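Local structure of fibronectin type III domain-containing protein (Simiduia agarivorans, 6P2K) at residues Val459-Ala464 against Leu479-Leu484; Val494-Gly499 against Arg541-His546; Asn501-Leu506 against Gly549-Val554; Pro521-Met526 against Met533-Asp538. The protein probably hydrolyses beta-1,4-glucan backbones such as that of xyloglucan, this chain being the family 74 glycoside hydrolase part, built from seven-bladed beta-propellers. All coordinates share one frame; numbering follows the deposited sequence.

Overall arrangement
Interactions 1 and 4 are buried antiparallel hairpins in two different four-stranded sheets, and they meet where the Leu479 side chain packs on Val536 and Met526. Both are held by backbone hydrogen bonds, with apolar groups on the flanks. Interaction 2 starts from strand 493-496, which pairs beside strand 478-483 of interaction 1, and sets it against helix 539-547 mainly through side-chain packing. Interaction 3 is the surface contact: two loops, one following that strand and one following that helix, joined by a lysine, a backbone bond and waters. Centres of interactions 2 and 3 lie about 7 Å apart, and both reach neighbouring subunits, whereas interactions 1 and 4 stay within the chain.

Interaction 1: residues Val459-Ala464 against Leu479-Leu484; sequences VPTVVA and LWAKRL. With PE3 (3,6,9,12,15,18,21,24,27,30,33,36,39-tridecaoxahentetracontane-1,41-diol), chain V.
Similar first torsions turn Thr461 (chi1 -57°) and Arg483 (chi1 -74°) the same way, side by side, so that Arg483 CG slides along the hydroxyl, 3.6 Å from Thr461 OG1. The same rotation puts Thr461 CG2 4.0 Å from Ala481 CB, while OG1 turns back to donate to Val459 O at 2.9 Å, from above the carbonyl plane. Arg483 then bends at its third torsion and carries its guanidinium to a salt bridge with Asp547. Beneath these side chains runs an antiparallel hairpin, the two middle strands of a four-stranded propeller blade, with Val462-Lys482 and Ala464-Trp480 as hydrogen-bonded pairs. Trp480 N meets Ala464 O at 2.9 Å, and the bond is almost straight, 174° at the hydrogen. Val462 and Lys482 lie on the other side of the sheet from Thr461, and there Leu484 comes in beside Val462, with Val462 CG2 3.7 Å from Leu484 CD2. Lys482 leaves this pair to reach Glu424 and Gln436. Past the end of the strand Leu484 N still bonds Pro460 O at 2.8 Å. The Pro460 ring also touches a bound polyethylene glycol, Pro460 CD lying 3.6 Å from PE3 O43.

Interaction 2: residues Val494-Gly499 against Arg541-His546; sequences VELAGG and RALDYH. With ZN (zinc ion), chain O.
One face of the His546 imidazole carries Val494: its CG2 methyl sits 4.1 Å from the ring centroid, 17° off the normal, a CH-pi contact displaced toward the rim. Val494 crosses the ring obliquely, and its CB comes within 3.4 Å of His546 CE1. Glu495 O and the CD2 methyl of Leu496 also approach the ring, each at an oblique angle, with Glu495 O 3.6 Å from His546 CD2. The imidazole extends from the helix toward the strand because CG stands anti to the backbone N (chi1 173°), and its NE2 continues beyond the contact to a hydrogen bond with Glu389 of a third subunit. Alongside the ring, Leu543 completes the apolar patch. Leu543 CD2 lies 3.8 Å from Leu496 CD2 and 4.0 Å from Val494 CG2, so one leucine methyl touches both strand residues. With an alanine in place of His546, Val494 would probably lose its aromatic cover and Glu389 of the third subunit this partner. Asp544 points elsewhere, and its OD2 holds a zinc ion at 2.2 Å together with two waters; Asp544 of a second subunit binds the same metal, so this helix takes part in an interface bridged by zinc. On the strand side, Leu496 and Ala497 both face Leu479 in a classic beta bulge, just where the outermost strand of a propeller blade turns a corner beside helix 539-547.

Interaction 3: residues Asn501-Leu506 against Gly549-Val554; sequences NAKAGL and GETLPV
Lys503 NZ is held from two directions: it donates to Thr551 OG1 at 3.0 Å and to a water at 2.8 Å, and that water passes a hydrogen bond on to Glu550 O. The ammonium thus reaches the facing loop twice, directly at a side chain and through water at the backbone. Thr551 OG1 has a further partner in Ser380 O of a third subunit, which ties the lysine bond to the assembly interface. Lys503 runs extended until its last torsion (chi4 68°), where the bend swings NZ onto the threonine hydroxyl. Thr551 uses its other branch as well: CG2 lies 3.6 Å from Ala504 CB, so the alanine methyl is met by a methyl while the lysine takes the hydroxyl. Ala504 stands where two beta turns overlap, a type II turn from Ala502 to Gly505 and a type I' turn from Lys503 to Leu506. In the opposing loop Gly549 is the C-prime residue of the Schellman motif that closes helix 539-547; the chain then leads into strand 555-559, the outermost strand of the blade that also holds strand 532-536. There Val554 N donates to Ala504 O at 2.9 Å, in the carbonyl plane. Val554 spreads its two methyls over the turn: CG1 rests 4.0 Å from Ala504 CB, and CG2 lies 4.1 Å from Leu506 CB. A second water donates to Val554 O and, weakly, to Ala504 O. Deeper in, Leu506 and Val554 both pack on Tyr534.

Interaction 4: residues Pro521-Met526 against Met533-Asp538; sequences PAKVFM and MYMVED
Lys523 runs along the facing chain, atom by atom, in the antiparallel hairpin built on strands 524-528 and 532-536, the central pair of a propeller blade. Its CB lies 3.6 Å from Glu537 O; CG comes near Val536 O; CD then meets the thioether, 3.7 Å from Met535 SD. A bend at the third torsion (chi3 -64°) turns CE and NZ toward the carboxylate, where NZ makes a weak hydrogen bond of 3.2 Å to Glu537 OE1 within a salt bridge; the stronger partner of NZ is Glu580. A methionine at Lys523 would probably leave both Glu537 and Glu580 without their positive mate. Met535 SD also lies beside the Phe525 ring, in an oblique Met-aromatic contact, 4.6 Å from SD to the Phe525 centroid. Two hydrogen-bonded pairs, Val524-Val536 and Met526-Tyr534, hold the strands, and Tyr534 N donates to Met526 O at 2.7 Å, almost straight (176° at the hydrogen). Asp538 caps the following helix through Gly540 N, weakly, and Arg541 N. On the other side of the sheet from Phe525, Met526 takes the crowded position between N and carbonyl carbon (chi1 62°) and curls round until its CE touches Val536 CG2 at 3.8 Å.

Interaction 1: residues Val459-Ala464 against Leu479-Leu484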
loop_
_atom_site.group_PDB
_atom_site.type_symbol
_atom_site.label_atom_id
_atom_site.label_comp_id
_atom_site.label_asym_id
_atom_site.label_seq_id
_atom_site.Cartn_x
_atom_site.Cartn_y
_atom_site.Cartn_z
ATOM N N VAL B 459 -10.565 -16.680 8.900
ATOM C CA VAL B 459 -9.107 -16.765 8.918
ATOM C C VAL B 459 -8.689 -17.480 10.199
ATOM O O VAL B 459 -9.007 -16.993 11.294
ATOM C CB VAL B 459 -8.457 -15.374 8.831
ATOM C CG1 VAL B 459 -6.959 -15.494 8.609
ATOM C CG2 VAL B 459 -9.092 -14.553 7.715
ATOM N N PRO B 460 -7.983 -18.608 10.116
ATOM C CA PRO B 460 -7.522 -19.276 11.337
ATOM C C PRO B 460 -6.580 -18.373 12.118
ATOM O O PRO B 460 -5.720 -17.700 11.548
ATOM C CB PRO B 460 -6.808 -20.528 10.813
ATOM C CG PRO B 460 -6.439 -20.202 9.400
ATOM C CD PRO B 460 -7.509 -19.279 8.894
ATOM N N THR B 461 -6.757 -18.357 13.436
ATOM C CA THR B 461 -6.109 -17.371 14.288
ATOM C C THR B 461 -5.617 -18.042 15.559
ATOM O O THR B 461 -6.417 -18.595 16.323
ATOM C CB THR B 461 -7.078 -16.233 14.626
ATOM O OG1 THR B 461 -7.560 -15.644 13.412
ATOM C CG2 THR B 461 -6.392 -15.168 15.472
ATOM N N VAL B 462 -4.302 -17.986 15.786
ATOM C CA VAL B 462 -3.732 -18.477 17.031
ATOM C C VAL B 462 -4.200 -17.593 18.178
ATOM O O VAL B 462 -4.237 -16.363 18.056
ATOM C CB VAL B 462 -2.194 -18.489 16.949
ATOM C CG1 VAL B 462 -1.605 -19.439 17.988
ATOM C CG2 VAL B 462 -1.731 -18.842 15.544
ATOM N N VAL B 463 -4.571 -18.213 19.295
ATOM C CA VAL B 463 -4.828 -17.509 20.545
ATOM C C VAL B 463 -3.880 -18.064 21.598
ATOM O O VAL B 463 -3.579 -19.263 21.602
ATOM C CB VAL B 463 -6.296 -17.638 21.007
ATOM C CG1 VAL B 463 -7.226 -17.040 19.973
ATOM C CG2 VAL B 463 -6.662 -19.098 21.279
ATOM N N ALA B 464 -3.395 -17.192 22.480
ATOM C CA ALA B 464 -2.389 -17.607 23.445
ATOM C C ALA B 464 -2.499 -16.797 24.727
ATOM O O ALA B 464 -2.771 -15.593 24.698
ATOM C CB ALA B 464 -0.974 -17.464 22.867
ATOM N N LEU B 479 -4.275 -12.075 26.743
ATOM C CA LEU B 479 -4.776 -12.813 25.591
ATOM C C LEU B 479 -4.198 -12.199 24.319
ATOM O O LEU B 479 -4.451 -11.027 24.021
ATOM C CB LEU B 479 -6.304 -12.788 25.562
ATOM C CG LEU B 479 -6.987 -13.548 24.427
ATOM C CD1 LEU B 479 -6.819 -15.052 24.609
ATOM C CD2 LEU B 479 -8.453 -13.166 24.364
ATOM N N TRP B 480 -3.414 -12.984 23.583
ATOM C CA TRP B 480 -2.826 -12.555 22.323
ATOM C C TRP B 480 -3.410 -13.364 21.172
ATOM O O TRP B 480 -3.845 -14.506 21.350
ATOM C CB TRP B 480 -1.300 -12.703 22.337
ATOM C CG TRP B 480 -0.613 -11.830 23.348
ATOM C CD1 TRP B 480 -0.568 -12.018 24.701
ATOM C CD2 TRP B 480 0.138 -10.637 23.084
ATOM N NE1 TRP B 480 0.157 -11.012 25.295
ATOM C CE2 TRP B 480 0.601 -10.153 24.324
ATOM C CE3 TRP B 480 0.459 -9.931 21.918
ATOM C CZ2 TRP B 480 1.371 -8.997 24.432
ATOM C CZ3 TRP B 480 1.223 -8.780 22.026
ATOM C CH2 TRP B 480 1.669 -8.323 23.276
ATOM N N ALA B 481 -3.410 -12.759 19.985
ATOM C CA ALA B 481 -3.998 -13.371 18.800
ATOM C C ALA B 481 -3.108 -13.122 17.594
ATOM O O ALA B 481 -2.645 -11.996 17.385
ATOM C CB ALA B 481 -5.402 -12.817 18.539
ATOM N N LYS B 482 -2.872 -14.167 16.799
ATOM C CA LYS B 482 -2.110 -14.052 15.556
ATOM C C LYS B 482 -2.950 -14.611 14.417
ATOM O O LYS B 482 -3.179 -15.824 14.345
ATOM C CB LYS B 482 -0.768 -14.782 15.635
ATOM C CG LYS B 482 -0.149 -15.031 14.254
ATOM C CD LYS B 482 1.224 -15.672 14.337
ATOM C CE LYS B 482 2.274 -14.667 14.793
ATOM N NZ LYS B 482 3.644 -15.265 14.831
ATOM N N ARG B 483 -3.403 -13.731 13.529
ATOM C CA ARG B 483 -4.127 -14.174 12.348
ATOM C C ARG B 483 -3.162 -14.834 11.373
ATOM O O ARG B 483 -2.138 -14.251 11.006
ATOM C CB ARG B 483 -4.837 -12.993 11.691
ATOM C CG ARG B 483 -6.066 -12.528 12.451
ATOM C CD ARG B 483 -6.499 -11.139 12.009
ATOM N NE ARG B 483 -5.668 -10.094 12.605
ATOM C CZ ARG B 483 -6.018 -8.814 12.676
ATOM N NH1 ARG B 483 -7.190 -8.421 12.190
ATOM N NH2 ARG B 483 -5.199 -7.930 13.236
ATOM N N LEU B 484 -3.480 -16.062 10.968
ATOM C CA LEU B 484 -2.620 -16.823 10.063
ATOM C C LEU B 484 -2.989 -16.500 8.614
ATOM O O LEU B 484 -3.473 -17.337 7.849
ATOM C CB LEU B 484 -2.724 -18.314 10.362
ATOM C CG LEU B 484 -2.268 -18.713 11.770
ATOM C CD1 LEU B 484 -2.613 -20.169 12.064
ATOM C CD2 LEU B 484 -0.774 -18.466 11.940
HETATM O O43 PE3 V . -10.612 -21.114 8.967
HETATM C C42 PE3 V . -11.162 -21.924 10.008
HETATM C C41 PE3 V . -10.122 -22.129 11.111
HETATM O O40 PE3 V . -10.723 -22.952 12.119
HETATM C C39 PE3 V . -9.805 -23.212 13.188
HETATM C C38 PE3 V . -10.502 -24.084 14.224
HETATM O O37 PE3 V . -10.915 -25.325 13.623
#

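Interaction 2: residues Val494-Gly499 against Arg541-His546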
loop_
_atom_site.group_PDB
_atom_site.type_symbol
_atom_site.label_atom_id
_atom_site.label_comp_id
_atom_site.label_asym_id
_atom_site.label_seq_id
_atom_site.Cartn_x
_atom_site.Cartn_y
_atom_site.Cartn_z
ATOM N N VAL B 494 -0.988 -9.620 18.175
ATOM C CA VAL B 494 -1.575 -8.436 18.792
ATOM C C VAL B 494 -2.229 -8.858 20.101
ATOM O O VAL B 494 -2.763 -9.967 20.209
ATOM C CB VAL B 494 -2.601 -7.742 17.870
ATOM C CG1 VAL B 494 -1.927 -7.228 16.605
ATOM C CG2 VAL B 494 -3.752 -8.680 17.526
ATOM N N GLU B 495 -2.173 -7.981 21.099
ATOM C CA GLU B 495 -2.775 -8.258 22.398
ATOM C C GLU B 495 -4.225 -7.795 22.406
ATOM O O GLU B 495 -4.517 -6.638 22.088
ATOM C CB GLU B 495 -2.002 -7.567 23.520
ATOM C CG GLU B 495 -2.550 -7.885 24.908
ATOM C CD GLU B 495 -1.915 -7.048 25.996
ATOM O OE1 GLU B 495 -1.821 -5.815 25.827
ATOM O OE2 GLU B 495 -1.504 -7.626 27.021
ATOM N N LEU B 496 -5.128 -8.694 22.793
ATOM C CA LEU B 496 -6.556 -8.401 22.779
ATOM C C LEU B 496 -7.123 -8.025 24.142
ATOM O O LEU B 496 -8.064 -7.228 24.201
ATOM C CB LEU B 496 -7.338 -9.601 22.232
ATOM C CG LEU B 496 -7.267 -9.824 20.715
ATOM C CD1 LEU B 496 -8.103 -11.032 20.307
ATOM C CD2 LEU B 496 -7.718 -8.572 19.962
ATOM N N ALA B 497 -6.584 -8.566 25.233
ATOM C CA ALA B 497 -7.185 -8.341 26.543
ATOM C C ALA B 497 -6.193 -8.707 27.637
ATOM O O ALA B 497 -5.213 -9.418 27.404
ATOM C CB ALA B 497 -8.476 -9.152 26.709
ATOM N N GLY B 498 -6.474 -8.217 28.844
ATOM C CA GLY B 498 -5.695 -8.581 30.009
ATOM C C GLY B 498 -4.566 -7.628 30.339
ATOM O O GLY B 498 -4.689 -6.412 30.153
ATOM N N GLY B 499 -3.456 -8.174 30.835
ATOM C CA GLY B 499 -2.343 -7.374 31.283
ATOM C C GLY B 499 -2.633 -6.738 32.627
ATOM O O GLY B 499 -3.732 -6.871 33.174
ATOM N N ARG B 541 -14.877 -10.035 15.726
ATOM C CA ARG B 541 -15.369 -8.734 16.170
ATOM C C ARG B 541 -14.365 -8.050 17.089
ATOM O O ARG B 541 -14.143 -6.838 16.990
ATOM C CB ARG B 541 -16.716 -8.906 16.871
ATOM C CG ARG B 541 -17.391 -7.613 17.272
ATOM C CD ARG B 541 -18.847 -7.863 17.625
ATOM N NE ARG B 541 -19.586 -6.620 17.833
ATOM C CZ ARG B 541 -20.147 -6.271 18.987
ATOM N NH1 ARG B 541 -20.058 -7.072 20.041
ATOM N NH2 ARG B 541 -20.799 -5.121 19.085
ATOM N N ALA B 542 -13.747 -8.811 17.997
ATOM C CA ALA B 542 -12.715 -8.237 18.855
ATOM C C ALA B 542 -11.547 -7.715 18.029
ATOM O O ALA B 542 -10.955 -6.681 18.360
ATOM C CB ALA B 542 -12.235 -9.278 19.865
ATOM N N LEU B 543 -11.207 -8.413 16.944
ATOM C CA LEU B 543 -10.142 -7.926 16.080
ATOM C C LEU B 543 -10.593 -6.719 15.263
ATOM O O LEU B 543 -9.773 -5.846 14.957
ATOM C CB LEU B 543 -9.640 -9.057 15.183
ATOM C CG LEU B 543 -8.789 -10.074 15.956
ATOM C CD1 LEU B 543 -8.662 -11.402 15.227
ATOM C CD2 LEU B 543 -7.413 -9.495 16.254
ATOM N N ASP B 544 -11.885 -6.641 14.913
ATOM C CA ASP B 544 -12.400 -5.445 14.247
ATOM C C ASP B 544 -12.150 -4.209 15.102
ATOM O O ASP B 544 -11.657 -3.187 14.610
ATOM C CB ASP B 544 -13.901 -5.601 13.924
ATOM C CG ASP B 544 -14.152 -6.574 12.783
ATOM O OD1 ASP B 544 -13.180 -6.979 12.112
ATOM O OD2 ASP B 544 -15.327 -6.931 12.557
ATOM N N TYR B 545 -12.457 -4.294 16.399
ATOM C CA TYR B 545 -12.208 -3.171 17.296
ATOM C C TYR B 545 -10.718 -2.900 17.444
ATOM O O TYR B 545 -10.292 -1.739 17.453
ATOM C CB TYR B 545 -12.828 -3.439 18.669
ATOM C CG TYR B 545 -14.287 -3.077 18.764
ATOM C CD1 TYR B 545 -15.244 -3.787 18.049
ATOM C CD2 TYR B 545 -14.713 -2.029 19.571
ATOM C CE1 TYR B 545 -16.583 -3.463 18.132
ATOM C CE2 TYR B 545 -16.052 -1.698 19.660
ATOM C CZ TYR B 545 -16.981 -2.421 18.937
ATOM O OH TYR B 545 -18.315 -2.102 19.020
ATOM N N HIS B 546 -9.910 -3.956 17.567
ATOM C CA HIS B 546 -8.481 -3.757 17.783
ATOM C C HIS B 546 -7.840 -3.026 16.612
ATOM O O HIS B 546 -6.992 -2.147 16.808
ATOM C CB HIS B 546 -7.775 -5.092 18.014
ATOM C CG HIS B 546 -6.284 -4.967 18.070
ATOM N ND1 HIS B 546 -5.496 -4.938 16.938
ATOM C CD2 HIS B 546 -5.440 -4.826 19.119
ATOM C CE1 HIS B 546 -4.231 -4.799 17.289
ATOM N NE2 HIS B 546 -4.169 -4.733 18.607
HETATM ZN ZN ZN O . -16.904 -5.416 13.079
HETATM O O HOH W 1 -18.500 -6.367 12.385
HETATM O O HOH W 2 -17.154 -4.749 15.093
#

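Interaction 3: residues Asn501-Leu506 against Gly549-Val554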
loop_
_atom_site.group_PDB
_atom_site.type_symbol
_atom_site.label_atom_id
_atom_site.label_comp_id
_atom_site.label_asym_id
_atom_site.label_seq_id
_atom_site.Cartn_x
_atom_site.Cartn_y
_atom_site.Cartn_z
ATOM N N ASN B 501 -3.138 -3.659 33.265
ATOM C CA ASN B 501 -4.145 -2.609 33.159
ATOM C C ASN B 501 -5.523 -3.149 32.785
ATOM O O ASN B 501 -6.428 -2.354 32.502
ATOM C CB ASN B 501 -3.704 -1.533 32.160
ATOM C CG ASN B 501 -3.246 -2.103 30.836
ATOM O OD1 ASN B 501 -3.953 -2.885 30.205
ATOM N ND2 ASN B 501 -2.058 -1.698 30.400
ATOM N N ALA B 502 -5.697 -4.473 32.780
ATOM C CA ALA B 502 -7.007 -5.108 32.612
ATOM C C ALA B 502 -7.696 -4.651 31.325
ATOM O O ALA B 502 -8.858 -4.239 31.324
ATOM C CB ALA B 502 -7.897 -4.854 33.831
ATOM N N LYS B 503 -6.954 -4.720 30.222
ATOM C CA LYS B 503 -7.503 -4.384 28.915
ATOM C C LYS B 503 -8.736 -5.231 28.626
ATOM O O LYS B 503 -8.784 -6.417 28.964
ATOM C CB LYS B 503 -6.433 -4.602 27.845
ATOM C CG LYS B 503 -6.877 -4.384 26.411
ATOM C CD LYS B 503 -5.725 -4.703 25.460
ATOM C CE LYS B 503 -6.046 -4.323 24.025
ATOM N NZ LYS B 503 -6.151 -2.843 23.861
ATOM N N ALA B 504 -9.748 -4.603 28.024
ATOM C CA ALA B 504 -11.017 -5.240 27.673
ATOM C C ALA B 504 -11.781 -5.740 28.894
ATOM O O ALA B 504 -12.718 -6.534 28.761
ATOM C CB ALA B 504 -10.816 -6.389 26.676
ATOM N N GLY B 505 -11.413 -5.283 30.089
ATOM C CA GLY B 505 -12.069 -5.770 31.285
ATOM C C GLY B 505 -11.651 -7.154 31.732
ATOM O O GLY B 505 -12.256 -7.694 32.662
ATOM N N LEU B 506 -10.648 -7.753 31.093
ATOM C CA LEU B 506 -10.134 -9.041 31.542
ATOM C C LEU B 506 -9.136 -8.818 32.672
ATOM O O LEU B 506 -8.150 -8.101 32.476
ATOM C CB LEU B 506 -9.476 -9.789 30.390
ATOM C CG LEU B 506 -8.952 -11.200 30.684
ATOM C CD1 LEU B 506 -10.097 -12.164 30.952
ATOM C CD2 LEU B 506 -8.084 -11.700 29.533
ATOM N N GLY B 549 -7.767 0.744 16.670
ATOM C CA GLY B 549 -7.226 1.357 17.869
ATOM C C GLY B 549 -8.219 1.415 19.007
ATOM O O GLY B 549 -8.190 2.359 19.801
ATOM N N GLU B 550 -9.118 0.437 19.091
ATOM C CA GLU B 550 -10.141 0.380 20.125
ATOM C C GLU B 550 -10.111 -0.999 20.770
ATOM O O GLU B 550 -9.325 -1.871 20.386
ATOM C CB GLU B 550 -11.529 0.692 19.548
ATOM C CG GLU B 550 -11.696 2.126 19.067
ATOM C CD GLU B 550 -11.634 3.144 20.194
ATOM O OE1 GLU B 550 -11.248 4.303 19.929
ATOM O OE2 GLU B 550 -11.974 2.791 21.341
ATOM N N THR B 551 -10.974 -1.202 21.761
ATOM C CA THR B 551 -11.008 -2.464 22.484
ATOM C C THR B 551 -12.449 -2.863 22.750
ATOM O O THR B 551 -13.227 -2.071 23.286
ATOM C CB THR B 551 -10.240 -2.374 23.806
ATOM O OG1 THR B 551 -8.961 -1.775 23.572
ATOM C CG2 THR B 551 -10.040 -3.762 24.388
ATOM N N LEU B 552 -12.790 -4.071 22.369
ATOM C CA LEU B 552 -14.090 -4.663 22.657
ATOM C C LEU B 552 -14.022 -5.423 23.974
ATOM O O LEU B 552 -13.140 -6.274 24.140
ATOM C CB LEU B 552 -14.505 -5.608 21.543
ATOM C CG LEU B 552 -15.840 -6.321 21.738
ATOM C CD1 LEU B 552 -16.993 -5.378 21.421
ATOM C CD2 LEU B 552 -15.904 -7.567 20.874
ATOM N N PRO B 553 -14.908 -5.145 24.931
ATOM C CA PRO B 553 -14.842 -5.844 26.221
ATOM C C PRO B 553 -15.039 -7.342 26.060
ATOM O O PRO B 553 -15.751 -7.806 25.166
ATOM C CB PRO B 553 -15.991 -5.219 27.025
ATOM C CG PRO B 553 -16.236 -3.898 26.375
ATOM C CD PRO B 553 -15.956 -4.111 24.915
ATOM N N VAL B 554 -14.385 -8.105 26.936
ATOM C CA VAL B 554 -14.670 -9.529 27.058
ATOM C C VAL B 554 -15.970 -9.673 27.838
ATOM O O VAL B 554 -16.510 -8.686 28.352
ATOM C CB VAL B 554 -13.525 -10.294 27.746
ATOM C CG1 VAL B 554 -12.227 -10.134 26.969
ATOM C CG2 VAL B 554 -13.355 -9.817 29.183
HETATM O O HOH W 3 -6.975 -2.627 21.197
HETATM O O HOH W 4 -15.747 -6.794 30.462
#

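Interaction 4: residues Pro521-Met526 against Met533-Asp538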
loop_
_atom_site.group_PDB
_atom_site.type_symbol
_atom_site.label_atom_id
_atom_site.label_comp_id
_atom_site.label_asym_id
_atom_site.label_seq_id
_atom_site.Cartn_x
_atom_site.Cartn_y
_atom_site.Cartn_z
ATOM N N PRO B 521 -15.858 -21.936 16.423
ATOM C CA PRO B 521 -14.443 -21.584 16.613
ATOM C C PRO B 521 -14.164 -20.089 16.650
ATOM O O PRO B 521 -12.997 -19.703 16.784
ATOM C CB PRO B 521 -13.753 -22.248 15.413
ATOM C CG PRO B 521 -14.829 -22.381 14.384
ATOM C CD PRO B 521 -16.101 -22.623 15.145
ATOM N N ALA B 522 -15.178 -19.234 16.532
ATOM C CA ALA B 522 -14.983 -17.814 16.788
ATOM C C ALA B 522 -15.070 -17.480 18.271
ATOM O O ALA B 522 -14.635 -16.397 18.678
ATOM C CB ALA B 522 -16.012 -16.990 16.009
ATOM N N LYS B 523 -15.609 -18.388 19.079
ATOM C CA LYS B 523 -15.832 -18.163 20.502
ATOM C C LYS B 523 -14.687 -18.771 21.303
ATOM O O LYS B 523 -14.332 -19.937 21.095
ATOM C CB LYS B 523 -17.169 -18.774 20.930
ATOM C CG LYS B 523 -17.439 -18.752 22.425
ATOM C CD LYS B 523 -18.904 -19.082 22.716
ATOM C CE LYS B 523 -19.831 -18.024 22.131
ATOM N NZ LYS B 523 -21.275 -18.355 22.334
ATOM N N VAL B 524 -14.113 -17.984 22.214
ATOM C CA VAL B 524 -12.932 -18.386 22.975
ATOM C C VAL B 524 -13.217 -18.221 24.462
ATOM O O VAL B 524 -13.707 -17.170 24.889
ATOM C CB VAL B 524 -11.686 -17.568 22.575
ATOM C CG1 VAL B 524 -10.445 -18.125 23.261
ATOM C CG2 VAL B 524 -11.507 -17.558 21.056
ATOM N N PHE B 525 -12.897 -19.251 25.248
ATOM C CA PHE B 525 -13.030 -19.231 26.699
ATOM C C PHE B 525 -11.657 -19.107 27.351
ATOM O O PHE B 525 -10.651 -19.575 26.808
ATOM C CB PHE B 525 -13.706 -20.503 27.224
ATOM C CG PHE B 525 -15.121 -20.686 26.759
ATOM C CD1 PHE B 525 -16.175 -20.132 27.468
ATOM C CD2 PHE B 525 -15.400 -21.438 25.627
ATOM C CE1 PHE B 525 -17.482 -20.309 27.045
ATOM C CE2 PHE B 525 -16.706 -21.621 25.201
ATOM C CZ PHE B 525 -17.747 -21.055 25.908
ATOM N N MET B 526 -11.627 -18.490 28.533
ATOM C CA MET B 526 -10.398 -18.366 29.306
ATOM C C MET B 526 -10.754 -18.202 30.779
ATOM O O MET B 526 -11.769 -17.590 31.117
ATOM C CB MET B 526 -9.549 -17.183 28.823
ATOM C CG MET B 526 -10.235 -15.826 28.963
ATOM S SD MET B 526 -10.001 -14.756 27.524
ATOM C CE MET B 526 -10.979 -15.619 26.288
ATOM N N MET B 533 -14.128 -17.035 34.987
ATOM C CA MET B 533 -14.102 -17.435 33.587
ATOM C C MET B 533 -14.681 -16.338 32.707
ATOM O O MET B 533 -15.726 -15.756 33.021
ATOM C CB MET B 533 -14.874 -18.732 33.357
ATOM C CG MET B 533 -14.667 -19.293 31.955
ATOM S SD MET B 533 -15.250 -20.981 31.753
ATOM C CE MET B 533 -13.849 -21.896 32.386
ATOM N N TYR B 534 -14.001 -16.074 31.595
ATOM C CA TYR B 534 -14.376 -15.012 30.677
ATOM C C TYR B 534 -14.457 -15.573 29.265
ATOM O O TYR B 534 -13.920 -16.641 28.961
ATOM C CB TYR B 534 -13.386 -13.841 30.744
ATOM C CG TYR B 534 -13.355 -13.195 32.107
ATOM C CD1 TYR B 534 -12.674 -13.789 33.165
ATOM C CD2 TYR B 534 -14.025 -12.002 32.347
ATOM C CE1 TYR B 534 -12.658 -13.211 34.418
ATOM C CE2 TYR B 534 -14.006 -11.415 33.595
ATOM C CZ TYR B 534 -13.328 -12.027 34.627
ATOM O OH TYR B 534 -13.310 -11.448 35.874
ATOM N N MET B 535 -15.148 -14.835 28.404
ATOM C CA MET B 535 -15.485 -15.315 27.074
ATOM C C MET B 535 -15.282 -14.199 26.064
ATOM O O MET B 535 -15.688 -13.059 26.305
ATOM C CB MET B 535 -16.936 -15.813 27.036
ATOM C CG MET B 535 -17.415 -16.286 25.679
ATOM S SD MET B 535 -19.013 -17.117 25.796
ATOM C CE MET B 535 -20.105 -15.727 26.089
ATOM N N VAL B 536 -14.638 -14.524 24.951
ATOM C CA VAL B 536 -14.660 -13.690 23.757
ATOM C C VAL B 536 -15.730 -14.278 22.847
ATOM O O VAL B 536 -15.549 -15.361 22.278
ATOM C CB VAL B 536 -13.291 -13.637 23.068
ATOM C CG1 VAL B 536 -13.401 -12.908 21.736
ATOM C CG2 VAL B 536 -12.274 -12.948 23.974
ATOM N N GLU B 537 -16.859 -13.578 22.732
ATOM C CA GLU B 537 -17.997 -14.124 21.999
ATOM C C GLU B 537 -17.654 -14.358 20.532
ATOM O O GLU B 537 -18.015 -15.392 19.958
ATOM C CB GLU B 537 -19.196 -13.184 22.131
ATOM C CG GLU B 537 -20.384 -13.561 21.265
ATOM C CD GLU B 537 -21.264 -14.607 21.921
ATOM O OE1 GLU B 537 -21.890 -15.408 21.192
ATOM O OE2 GLU B 537 -21.327 -14.624 23.170
ATOM N N ASP B 538 -16.951 -13.410 19.913
ATOM C CA ASP B 538 -16.552 -13.529 18.514
ATOM C C ASP B 538 -15.201 -12.844 18.373
ATOM O O ASP B 538 -15.115 -11.619 18.497
ATOM C CB ASP B 538 -17.591 -12.901 17.587
ATOM C CG ASP B 538 -17.307 -13.170 16.117
ATOM O OD1 ASP B 538 -16.185 -12.876 15.651
ATOM O OD2 ASP B 538 -18.213 -13.678 15.423
#